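Alpha-glucosidase (Pseudoalteromonas sp. K8, PDB 5HQA) hydrolyses alpha-glucosidic linkages as a calcium-binding, chloride-activated family 97 glycoside hydrolase, caught here with the inhibitor acarbose in its active site. Local coordinates at residues 460-472 with 505-517. Numbering follows the deposited sequence.
With CA (calcium ion), chain C; AC1 (4,6-dideoxy-4-{[(1S,4R,5S,6S)-4,5,6-trihydroxy-3-(hydroxymethyl)cyclohex-2-en-1-yl]amino}-alpha-D-glucopyranose), chain B; GLC (alpha-D-glucopyranose), chain D; GLC (alpha-D-glucopyranose), chain E.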
ATOM      1  N   GLN A 460      -8.868   0.969  -9.438  1.00 10.94           N
ATOM      2  CA  GLN A 460      -9.671   1.382 -10.590  1.00  9.55           C
ATOM      3  C   GLN A 460     -10.465   0.232 -11.197  1.00 12.25           C
ATOM      4  O   GLN A 460     -11.548   0.456 -11.758  1.00 11.89           O
ATOM      5  CB  GLN A 460      -8.753   1.984 -11.654  1.00 10.49           C
ATOM      6  CG  GLN A 460      -9.465   2.735 -12.764  1.00 11.15           C
ATOM      7  CD  GLN A 460      -9.823   4.150 -12.346  1.00 15.23           C
ATOM      8  OE1 GLN A 460     -10.947   4.415 -11.904  1.00 14.95           O
ATOM      9  NE2 GLN A 460      -8.864   5.067 -12.477  1.00 10.98           N
ATOM     10  N   GLU A 461      -9.943  -0.998 -11.127  1.00 11.09           N
ATOM     11  CA  GLU A 461     -10.615  -2.116 -11.787  1.00 10.99           C
ATOM     12  C   GLU A 461     -12.043  -2.299 -11.286  1.00 11.38           C
ATOM     13  O   GLU A 461     -12.923  -2.694 -12.057  1.00 11.39           O
ATOM     14  CB  GLU A 461      -9.822  -3.406 -11.584  1.00 11.78           C
ATOM     15  CG  GLU A 461      -9.613  -3.769 -10.113  1.00 13.61           C
ATOM     16  CD  GLU A 461      -8.976  -5.133  -9.935  1.00 19.25           C
ATOM     17  OE1 GLU A 461      -8.867  -5.864 -10.942  1.00 23.80           O
ATOM     18  OE2 GLU A 461      -8.596  -5.486  -8.793  1.00 13.32           O
ATOM     19  N   PHE A 462     -12.303  -2.017 -10.004  1.00 12.19           N
ATOM     20  CA  PHE A 462     -13.670  -2.161  -9.506  1.00 10.79           C
ATOM     21  C   PHE A 462     -14.616  -1.141 -10.110  1.00 11.54           C
ATOM     22  O   PHE A 462     -15.833  -1.301  -9.978  1.00 12.32           O
ATOM     23  CB  PHE A 462     -13.707  -2.073  -7.980  1.00 10.82           C
ATOM     24  CG  PHE A 462     -13.298  -3.346  -7.315  1.00 11.56           C
ATOM     25  CD1 PHE A 462     -11.951  -3.666  -7.171  1.00 11.50           C
ATOM     26  CD2 PHE A 462     -14.254  -4.249  -6.881  1.00 11.17           C
ATOM     27  CE1 PHE A 462     -11.570  -4.872  -6.585  1.00 13.03           C
ATOM     28  CE2 PHE A 462     -13.885  -5.452  -6.290  1.00 12.55           C
ATOM     29  CZ  PHE A 462     -12.544  -5.767  -6.143  1.00 12.13           C
ATOM     30  N   ASN A 463     -14.092  -0.113 -10.775  1.00 11.59           N
ATOM     31  CA  ASN A 463     -14.945   0.838 -11.465  1.00 11.29           C
ATOM     32  C   ASN A 463     -15.345   0.363 -12.847  1.00 14.81           C
ATOM     33  O   ASN A 463     -16.188   1.003 -13.480  1.00 16.24           O
ATOM     34  CB  ASN A 463     -14.246   2.190 -11.546  1.00 10.71           C
ATOM     35  CG  ASN A 463     -14.056   2.803 -10.184  1.00 11.66           C
ATOM     36  OD1 ASN A 463     -14.842   2.546  -9.269  1.00 12.44           O
ATOM     37  ND2 ASN A 463     -13.010   3.603 -10.029  1.00 10.46           N
ATOM     38  N   ALA A 464     -14.778  -0.744 -13.321  1.00 13.77           N
ATOM     39  CA  ALA A 464     -15.230  -1.340 -14.574  1.00 15.44           C
ATOM     40  C   ALA A 464     -16.401  -2.296 -14.373  1.00 16.42           C
ATOM     41  O   ALA A 464     -17.268  -2.391 -15.247  1.00 18.49           O
ATOM     42  CB  ALA A 464     -14.078  -2.080 -15.261  1.00 13.37           C
ATOM     43  N   TRP A 465     -16.452  -2.998 -13.231  1.00 14.62           N
ATOM     44  CA  TRP A 465     -17.457  -4.044 -13.064  1.00 17.99           C
ATOM     45  C   TRP A 465     -17.920  -4.235 -11.619  1.00 19.61           C
ATOM     46  O   TRP A 465     -18.612  -5.227 -11.353  1.00 20.47           O
ATOM     47  CB  TRP A 465     -16.902  -5.385 -13.603  1.00 14.40           C
ATOM     48  CG  TRP A 465     -15.425  -5.563 -13.307  1.00 13.31           C
ATOM     49  CD1 TRP A 465     -14.392  -5.484 -14.205  1.00 15.08           C
ATOM     50  CD2 TRP A 465     -14.823  -5.819 -12.030  1.00 12.95           C
ATOM     51  NE1 TRP A 465     -13.191  -5.690 -13.565  1.00 14.46           N
ATOM     52  CE2 TRP A 465     -13.427  -5.892 -12.231  1.00 13.59           C
ATOM     53  CE3 TRP A 465     -15.328  -6.001 -10.736  1.00 13.96           C
ATOM     54  CZ2 TRP A 465     -12.529  -6.135 -11.187  1.00 15.52           C
ATOM     55  CZ3 TRP A 465     -14.436  -6.246  -9.699  1.00 15.06           C
ATOM     56  CH2 TRP A 465     -13.055  -6.307  -9.928  1.00 15.22           C
ATOM     57  N   GLY A 466     -17.594  -3.328 -10.687  1.00 15.28           N
ATOM     58  CA  GLY A 466     -17.727  -3.650  -9.267  1.00 14.67           C
ATOM     59  C   GLY A 466     -19.145  -3.982  -8.836  1.00 17.19           C
ATOM     60  O   GLY A 466     -19.354  -4.855  -7.980  1.00 18.07           O
ATOM     61  N   THR A 467     -20.130  -3.289  -9.410  1.00 12.87           N
ATOM     62  CA  THR A 467     -21.549  -3.521  -9.120  1.00 14.59           C
ATOM     63  C   THR A 467     -21.857  -3.581  -7.614  1.00 18.71           C
ATOM     64  O   THR A 467     -22.289  -4.622  -7.110  1.00 15.90           O
ATOM     65  CB  THR A 467     -22.037  -4.838  -9.791  1.00 16.86           C
ATOM     66  OG1 THR A 467     -21.412  -4.972 -11.076  1.00 20.41           O
ATOM     67  CG2 THR A 467     -23.529  -4.808 -10.000  1.00 17.55           C
ATOM     68  N   PRO A 468     -21.673  -2.463  -6.891  1.00 14.26           N
ATOM     69  CA  PRO A 468     -21.344  -1.127  -7.386  1.00 12.59           C
ATOM     70  C   PRO A 468     -19.848  -0.849  -7.529  1.00 12.63           C
ATOM     71  O   PRO A 468     -19.006  -1.545  -6.924  1.00 11.66           O
ATOM     72  CB  PRO A 468     -21.938  -0.215  -6.308  1.00 14.91           C
ATOM     73  CG  PRO A 468     -21.719  -0.994  -5.055  1.00 15.99           C
ATOM     74  CD  PRO A 468     -21.997  -2.438  -5.452  1.00 15.06           C
ATOM     75  N   PRO A 469     -19.528   0.189  -8.309  1.00 12.14           N
ATOM     76  CA  PRO A 469     -18.141   0.656  -8.393  1.00 11.86           C
ATOM     77  C   PRO A 469     -17.728   1.347  -7.104  1.00 11.33           C
ATOM     78  O   PRO A 469     -18.533   1.446  -6.168  1.00 10.65           O
ATOM     79  CB  PRO A 469     -18.180   1.627  -9.580  1.00  9.96           C
ATOM     80  CG  PRO A 469     -19.563   2.193  -9.522  1.00 10.27           C
ATOM     81  CD  PRO A 469     -20.442   1.029  -9.111  1.00 11.06           C
ATOM     82  N   ASN A 470     -16.486   1.816  -7.033  1.00 10.47           N
ATOM     83  CA  ASN A 470     -16.040   2.529  -5.842  1.00 10.84           C
ATOM     84  C   ASN A 470     -16.891   3.782  -5.642  1.00 12.36           C
ATOM     85  O   ASN A 470     -17.228   4.468  -6.615  1.00 11.71           O
ATOM     86  CB  ASN A 470     -14.564   2.925  -5.954  1.00 10.88           C
ATOM     87  CG  ASN A 470     -13.643   1.731  -6.181  1.00 11.26           C
ATOM     88  OD1 ASN A 470     -13.959   0.599  -5.798  1.00 11.08           O
ATOM     89  ND2 ASN A 470     -12.490   1.984  -6.801  1.00  8.87           N
ATOM     90  N   PRO A 471     -17.253   4.112  -4.406  1.00 11.98           N
ATOM     91  CA  PRO A 471     -18.065   5.310  -4.158  1.00 10.47           C
ATOM     92  C   PRO A 471     -17.217   6.567  -4.226  1.00  9.98           C
ATOM     93  O   PRO A 471     -15.981   6.505  -4.152  1.00  9.77           O
ATOM     94  CB  PRO A 471     -18.597   5.080  -2.732  1.00 12.93           C
ATOM     95  CG  PRO A 471     -17.487   4.285  -2.076  1.00 11.88           C
ATOM     96  CD  PRO A 471     -16.980   3.355  -3.169  1.00 11.77           C
ATOM     97  N   PRO A 472     -17.849   7.731  -4.378  1.00 11.39           N
ATOM     98  CA  PRO A 472     -17.088   8.991  -4.379  1.00  9.70           C
ATOM     99  C   PRO A 472     -16.117   9.147  -3.217  1.00 11.32           C
ATOM    100  O   PRO A 472     -15.039   9.724  -3.406  1.00 12.03           O
ATOM    101  CB  PRO A 472     -18.200  10.040  -4.332  1.00 10.08           C
ATOM    102  CG  PRO A 472     -19.301   9.388  -5.128  1.00 10.28           C
ATOM    103  CD  PRO A 472     -19.261   7.935  -4.754  1.00 10.87           C
ATOM    104  N   ASN A 505     -25.777   5.097 -11.508  1.00 19.21           N
ATOM    105  CA  ASN A 505     -26.220   3.714 -11.348  1.00 23.92           C
ATOM    106  C   ASN A 505     -25.554   2.762 -12.335  1.00 24.52           C
ATOM    107  O   ASN A 505     -26.075   1.665 -12.576  1.00 25.39           O
ATOM    108  CB  ASN A 505     -27.742   3.628 -11.486  1.00 27.72           C
ATOM    109  CG  ASN A 505     -28.458   4.549 -10.528  1.00 33.49           C
ATOM    110  OD1 ASN A 505     -29.169   5.468 -10.943  1.00 40.71           O
ATOM    111  ND2 ASN A 505     -28.260   4.325  -9.236  1.00 31.88           N
ATOM    112  N   THR A 506     -24.423   3.154 -12.911  1.00 19.17           N
ATOM    113  CA  THR A 506     -23.680   2.322 -13.844  1.00 17.28           C
ATOM    114  C   THR A 506     -22.308   2.025 -13.262  1.00 17.96           C
ATOM    115  O   THR A 506     -21.838   2.715 -12.349  1.00 16.20           O
ATOM    116  CB  THR A 506     -23.518   3.016 -15.201  1.00 16.04           C
ATOM    117  OG1 THR A 506     -23.016   4.336 -14.980  1.00 16.23           O
ATOM    118  CG2 THR A 506     -24.853   3.126 -15.910  1.00 16.89           C
ATOM    119  N   ASN A 507     -21.657   0.996 -13.806  1.00 16.06           N
ATOM    120  CA  ASN A 507     -20.278   0.690 -13.429  1.00 15.62           C
ATOM    121  C   ASN A 507     -19.346   1.634 -14.180  1.00 17.03           C
ATOM    122  O   ASN A 507     -19.156   1.497 -15.393  1.00 16.99           O
ATOM    123  CB  ASN A 507     -19.935  -0.768 -13.720  1.00 17.07           C
ATOM    124  CG  ASN A 507     -20.486  -1.725 -12.664  1.00 20.93           C
ATOM    125  OD1 ASN A 507     -20.427  -1.456 -11.449  1.00 19.59           O
ATOM    126  ND2 ASN A 507     -21.017  -2.856 -13.126  1.00 17.41           N
ATOM    127  N   ARG A 508     -18.769   2.588 -13.457  1.00 13.84           N
ATOM    128  CA  ARG A 508     -17.859   3.594 -13.986  1.00 12.03           C
ATOM    129  C   ARG A 508     -17.140   4.210 -12.803  1.00 11.32           C
ATOM    130  O   ARG A 508     -17.621   4.096 -11.670  1.00 12.75           O
ATOM    131  CB  ARG A 508     -18.623   4.681 -14.757  1.00 13.02           C
ATOM    132  CG  ARG A 508     -19.831   5.180 -13.973  1.00 13.14           C
ATOM    133  CD  ARG A 508     -20.302   6.573 -14.385  1.00 13.53           C
ATOM    134  NE  ARG A 508     -19.357   7.626 -14.020  1.00 13.13           N
ATOM    135  CZ  ARG A 508     -19.690   8.907 -13.871  1.00 13.77           C
ATOM    136  NH1 ARG A 508     -20.955   9.294 -14.027  1.00 12.75           N
ATOM    137  NH2 ARG A 508     -18.758   9.801 -13.559  1.00 12.22           N
ATOM    138  N   PRO A 509     -15.996   4.867 -13.018  1.00 12.52           N
ATOM    139  CA  PRO A 509     -15.451   5.703 -11.936  1.00 11.42           C
ATOM    140  C   PRO A 509     -16.459   6.790 -11.614  1.00 12.03           C
ATOM    141  O   PRO A 509     -16.918   7.518 -12.497  1.00 12.08           O
ATOM    142  CB  PRO A 509     -14.150   6.272 -12.526  1.00 12.63           C
ATOM    143  CG  PRO A 509     -13.800   5.329 -13.667  1.00 12.82           C
ATOM    144  CD  PRO A 509     -15.141   4.902 -14.219  1.00 12.38           C
ATOM    145  N   GLN A 510     -16.847   6.858 -10.345  1.00 11.28           N
ATOM    146  CA  GLN A 510     -17.831   7.846  -9.910  1.00 11.25           C
ATOM    147  C   GLN A 510     -17.107   9.123  -9.488  1.00 12.06           C
ATOM    148  O   GLN A 510     -17.083   9.516  -8.323  1.00 12.59           O
ATOM    149  CB  GLN A 510     -18.692   7.266  -8.796  1.00 10.34           C
ATOM    150  CG  GLN A 510     -19.498   6.073  -9.292  1.00 10.48           C
ATOM    151  CD  GLN A 510     -20.552   5.619  -8.307  1.00 13.49           C
ATOM    152  OE1 GLN A 510     -20.351   5.680  -7.088  1.00 13.89           O
ATOM    153  NE2 GLN A 510     -21.691   5.167  -8.830  1.00 11.95           N
ATOM    154  N   THR A 511     -16.454   9.735 -10.478  1.00 11.08           N
ATOM    155  CA  THR A 511     -15.595  10.896 -10.274  1.00 10.74           C
ATOM    156  C   THR A 511     -15.724  11.820 -11.476  1.00 12.32           C
ATOM    157  O   THR A 511     -16.293  11.456 -12.509  1.00 11.24           O
ATOM    158  CB  THR A 511     -14.108  10.523 -10.100  1.00 13.57           C
ATOM    159  OG1 THR A 511     -13.505  10.327 -11.385  1.00 14.55           O
ATOM    160  CG2 THR A 511     -13.921   9.259  -9.254  1.00 11.90           C
ATOM    161  N   THR A 512     -15.180  13.028 -11.333  1.00 12.84           N
ATOM    162  CA  THR A 512     -14.984  13.918 -12.465  1.00 12.43           C
ATOM    163  C   THR A 512     -13.654  13.602 -13.143  1.00 11.98           C
ATOM    164  O   THR A 512     -12.834  12.831 -12.643  1.00 11.10           O
ATOM    165  CB  THR A 512     -14.996  15.389 -12.032  1.00 12.68           C
ATOM    166  OG1 THR A 512     -13.851  15.646 -11.209  1.00 12.82           O
ATOM    167  CG2 THR A 512     -16.271  15.730 -11.266  1.00 12.18           C
ATOM    168  N   LEU A 513     -13.448  14.233 -14.301  1.00 12.70           N
ATOM    169  CA  LEU A 513     -12.200  14.070 -15.037  1.00 12.19           C
ATOM    170  C   LEU A 513     -11.021  14.642 -14.260  1.00 12.98           C
ATOM    171  O   LEU A 513      -9.957  14.020 -14.185  1.00 14.04           O
ATOM    172  CB  LEU A 513     -12.325  14.749 -16.403  1.00 12.43           C
ATOM    173  CG  LEU A 513     -11.120  14.723 -17.338  1.00 16.49           C
ATOM    174  CD1 LEU A 513     -10.735  13.298 -17.678  1.00 15.89           C
ATOM    175  CD2 LEU A 513     -11.474  15.500 -18.607  1.00 15.33           C
ATOM    176  N   ALA A 514     -11.188  15.833 -13.681  1.00 12.90           N
ATOM    177  CA  ALA A 514     -10.090  16.429 -12.929  1.00 12.33           C
ATOM    178  C   ALA A 514      -9.696  15.565 -11.735  1.00 13.26           C
ATOM    179  O   ALA A 514      -8.519  15.518 -11.367  1.00 11.96           O
ATOM    180  CB  ALA A 514     -10.470  17.841 -12.481  1.00 13.25           C
ATOM    181  N   LYS A 515     -10.651  14.856 -11.129  1.00 11.60           N
ATOM    182  CA  LYS A 515     -10.290  13.971 -10.022  1.00 12.02           C
ATOM    183  C   LYS A 515      -9.371  12.851 -10.502  1.00 11.55           C
ATOM    184  O   LYS A 515      -8.450  12.439  -9.781  1.00 12.30           O
ATOM    185  CB  LYS A 515     -11.552  13.409  -9.363  1.00 10.47           C
ATOM    186  CG  LYS A 515     -11.270  12.386  -8.252  1.00 11.79           C
ATOM    187  CD  LYS A 515     -12.454  12.290  -7.301  1.00 13.16           C
ATOM    188  CE  LYS A 515     -12.317  11.133  -6.323  1.00 13.30           C
ATOM    189  NZ  LYS A 515     -13.574  11.000  -5.527  1.00 12.41           N
ATOM    190  N   GLN A 516      -9.586  12.359 -11.729  1.00 10.64           N
ATOM    191  CA  GLN A 516      -8.691  11.343 -12.276  1.00 10.57           C
ATOM    192  C   GLN A 516      -7.268  11.870 -12.405  1.00 13.99           C
ATOM    193  O   GLN A 516      -6.305  11.126 -12.189  1.00 16.49           O
ATOM    194  CB  GLN A 516      -9.199  10.855 -13.631  1.00 10.81           C
ATOM    195  CG  GLN A 516     -10.477  10.029 -13.554  1.00 13.53           C
ATOM    196  CD  GLN A 516     -10.288   8.759 -12.750  1.00 14.63           C
ATOM    197  OE1 GLN A 516      -9.355   7.987 -12.996  1.00 13.19           O
ATOM    198  NE2 GLN A 516     -11.152   8.554 -11.757  1.00 13.07           N
ATOM    199  N   LEU A 517      -7.112  13.154 -12.755  1.00 11.66           N
ATOM    200  CA  LEU A 517      -5.774  13.741 -12.829  1.00 11.26           C
ATOM    201  C   LEU A 517      -5.162  13.895 -11.440  1.00 12.27           C
ATOM    202  O   LEU A 517      -3.969  13.625 -11.240  1.00 12.93           O
ATOM    203  CB  LEU A 517      -5.837  15.095 -13.528  1.00 11.72           C
ATOM    204  CG  LEU A 517      -6.371  15.088 -14.956  1.00 13.22           C
ATOM    205  CD1 LEU A 517      -6.430  16.505 -15.493  1.00 13.61           C
ATOM    206  CD2 LEU A 517      -5.491  14.214 -15.832  1.00 12.79           C
TER
HETATM  207 CA    CA C 701      -7.248  -7.141  -7.914  1.00 13.54          CA
HETATM  208  C1  AC1 B   3     -11.565 -10.866  -8.964  1.00 28.84           C
HETATM  209  O2  AC1 B   3     -11.204 -10.186  -6.697  1.00 22.59           O
HETATM  210  C2  AC1 B   3     -10.531 -10.405  -7.948  1.00 22.81           C
HETATM  211  C4A AC1 B   3      -5.671  -8.038 -13.274  1.00 15.05           C
HETATM  212  C3  AC1 B   3      -9.810  -9.167  -8.410  1.00 17.22           C
HETATM  213  O3  AC1 B   3      -8.893  -8.714  -7.398  1.00 15.78           O
HETATM  214  C4  AC1 B   3      -9.109  -9.441  -9.715  1.00 15.63           C
HETATM  215  N4A AC1 B   3      -8.135  -8.374 -10.105  1.00 14.18           N
HETATM  216  C5  AC1 B   3     -10.292  -9.522 -10.667  1.00 23.06           C
HETATM  217  O5  AC1 B   3     -11.036 -10.775 -10.366  1.00 25.95           O
HETATM  218  C6  AC1 B   3      -9.933  -9.517 -12.121  1.00 22.42           C
HETATM  219  C1B AC1 B   3      -6.775  -8.877 -10.514  1.00 19.62           C
HETATM  220  C2B AC1 B   3      -5.765  -7.588 -10.837  1.00 19.86           C
HETATM  221  O2B AC1 B   3      -5.851  -6.687  -9.733  1.00 13.05           O
HETATM  222  C3B AC1 B   3      -6.068  -6.999 -12.077  1.00 18.63           C
HETATM  223  O3B AC1 B   3      -5.341  -5.767 -12.315  1.00 17.17           O
HETATM  224  O4  AC1 B   3      -6.087  -7.524 -14.524  1.00 14.28           O
HETATM  225  C5B AC1 B   3      -6.231  -9.356 -13.086  1.00 14.41           C
HETATM  226  C7B AC1 B   3      -6.780  -9.780 -11.615  1.00 14.01           C
HETATM  227  C6B AC1 B   3      -5.751 -10.463 -14.040  1.00 15.74           C
HETATM  228  O6B AC1 B   3      -4.451 -10.805 -13.674  1.00 22.24           O
HETATM  229  C1  GLC D   1     -20.300  -8.018  -8.249  1.00 75.06           C
HETATM  230  C2  GLC D   1     -20.429  -8.569  -9.660  1.00 73.39           C
HETATM  231  C3  GLC D   1     -19.222  -9.265 -10.228  1.00 72.75           C
HETATM  232  C4  GLC D   1     -17.986  -9.387  -9.400  1.00 71.96           C
HETATM  233  C5  GLC D   1     -18.072  -9.002  -7.920  1.00 74.15           C
HETATM  234  C6  GLC D   1     -17.306  -7.776  -7.605  1.00 69.74           C
HETATM  235  O1  GLC D   1     -21.555  -7.946  -7.661  1.00 72.77           O
HETATM  236  O2  GLC D   1     -21.517  -9.509  -9.700  1.00 73.00           O
HETATM  237  O3  GLC D   1     -18.906  -8.607 -11.507  1.00 72.68           O
HETATM  238  O4  GLC D   1     -17.642 -10.839  -9.347  1.00 67.76           O
HETATM  239  O5  GLC D   1     -19.454  -8.870  -7.396  1.00 78.20           O
HETATM  240  O6  GLC D   1     -16.649  -8.021  -6.376  1.00 67.39           O
HETATM  241  C1  GLC E   2     -16.696 -11.298 -10.265  1.00 59.47           C
HETATM  242  C2  GLC E   2     -15.790 -12.286  -9.540  1.00 59.24           C
HETATM  243  C3  GLC E   2     -14.713 -11.610  -8.735  1.00 55.63           C
HETATM  244  C4  GLC E   2     -13.832 -10.814  -9.639  1.00 47.30           C
HETATM  245  C5  GLC E   2     -14.617  -9.781 -10.461  1.00 48.93           C
HETATM  246  C6  GLC E   2     -13.818  -9.396 -11.669  1.00 50.00           C
HETATM  247  O2  GLC E   2     -16.606 -13.100  -8.689  1.00 58.99           O
HETATM  248  O3  GLC E   2     -13.929 -12.630  -8.024  1.00 57.80           O
HETATM  249  O4  GLC E   2     -12.743 -10.139  -8.865  1.00 37.35           O
HETATM  250  O5  GLC E   2     -15.974 -10.191 -10.965  1.00 52.20           O
HETATM  251  O6  GLC E   2     -14.021 -10.311 -12.724  1.00 48.88           O
HETATM  252  O   HOH W   1     -11.078   6.338  -9.880  1.00 14.50           O
HETATM  253  O   HOH W   2     -15.476   5.692  -8.328  1.00 14.16           O
HETATM  254  O   HOH W   3     -20.599   3.193  -5.812  1.00 14.94           O
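The amide of N507 grips T467 twice: ND2 donates to T467 OG1 (3.0 Å), which lies in the amide plane, while OD1 accepts from T467 N (2.8 Å), tilted 26° from that plane. With CG anti to the carbonyl carbon (chi1 -79°), N507 reaches the turn that follows W465. One face of the W465 indole carries E461 O and F462 CA; the opposite face receives C6 of the chain E glucose, 3.5 Å from CZ2, and E461 OE1 sits at the edge in plane. The amides of Q460 and Q516 are turned 47° apart; Q460 NE2 donates to Q516 OE1 (3.0 Å), and a water links Q460 OE1 with Q516 NE2. N463 lays CB against P509 CG at 3.8 Å; its ND2 holds Q460 OE1 and its OD1 receives N470 N at 2.9 Å. Cutting N463 back to an alanine would probably leave N470 N without its acceptor and Q460 OE1 without one of its donors. P469 CB packs on R508 O (3.3 Å). The contact joins the loop after strand 451-454 of the TIM-barrel domain to the residues leading into helix 513-522; E461 of that loop joins E154, E437 and E455 on calcium in the GH97 active site.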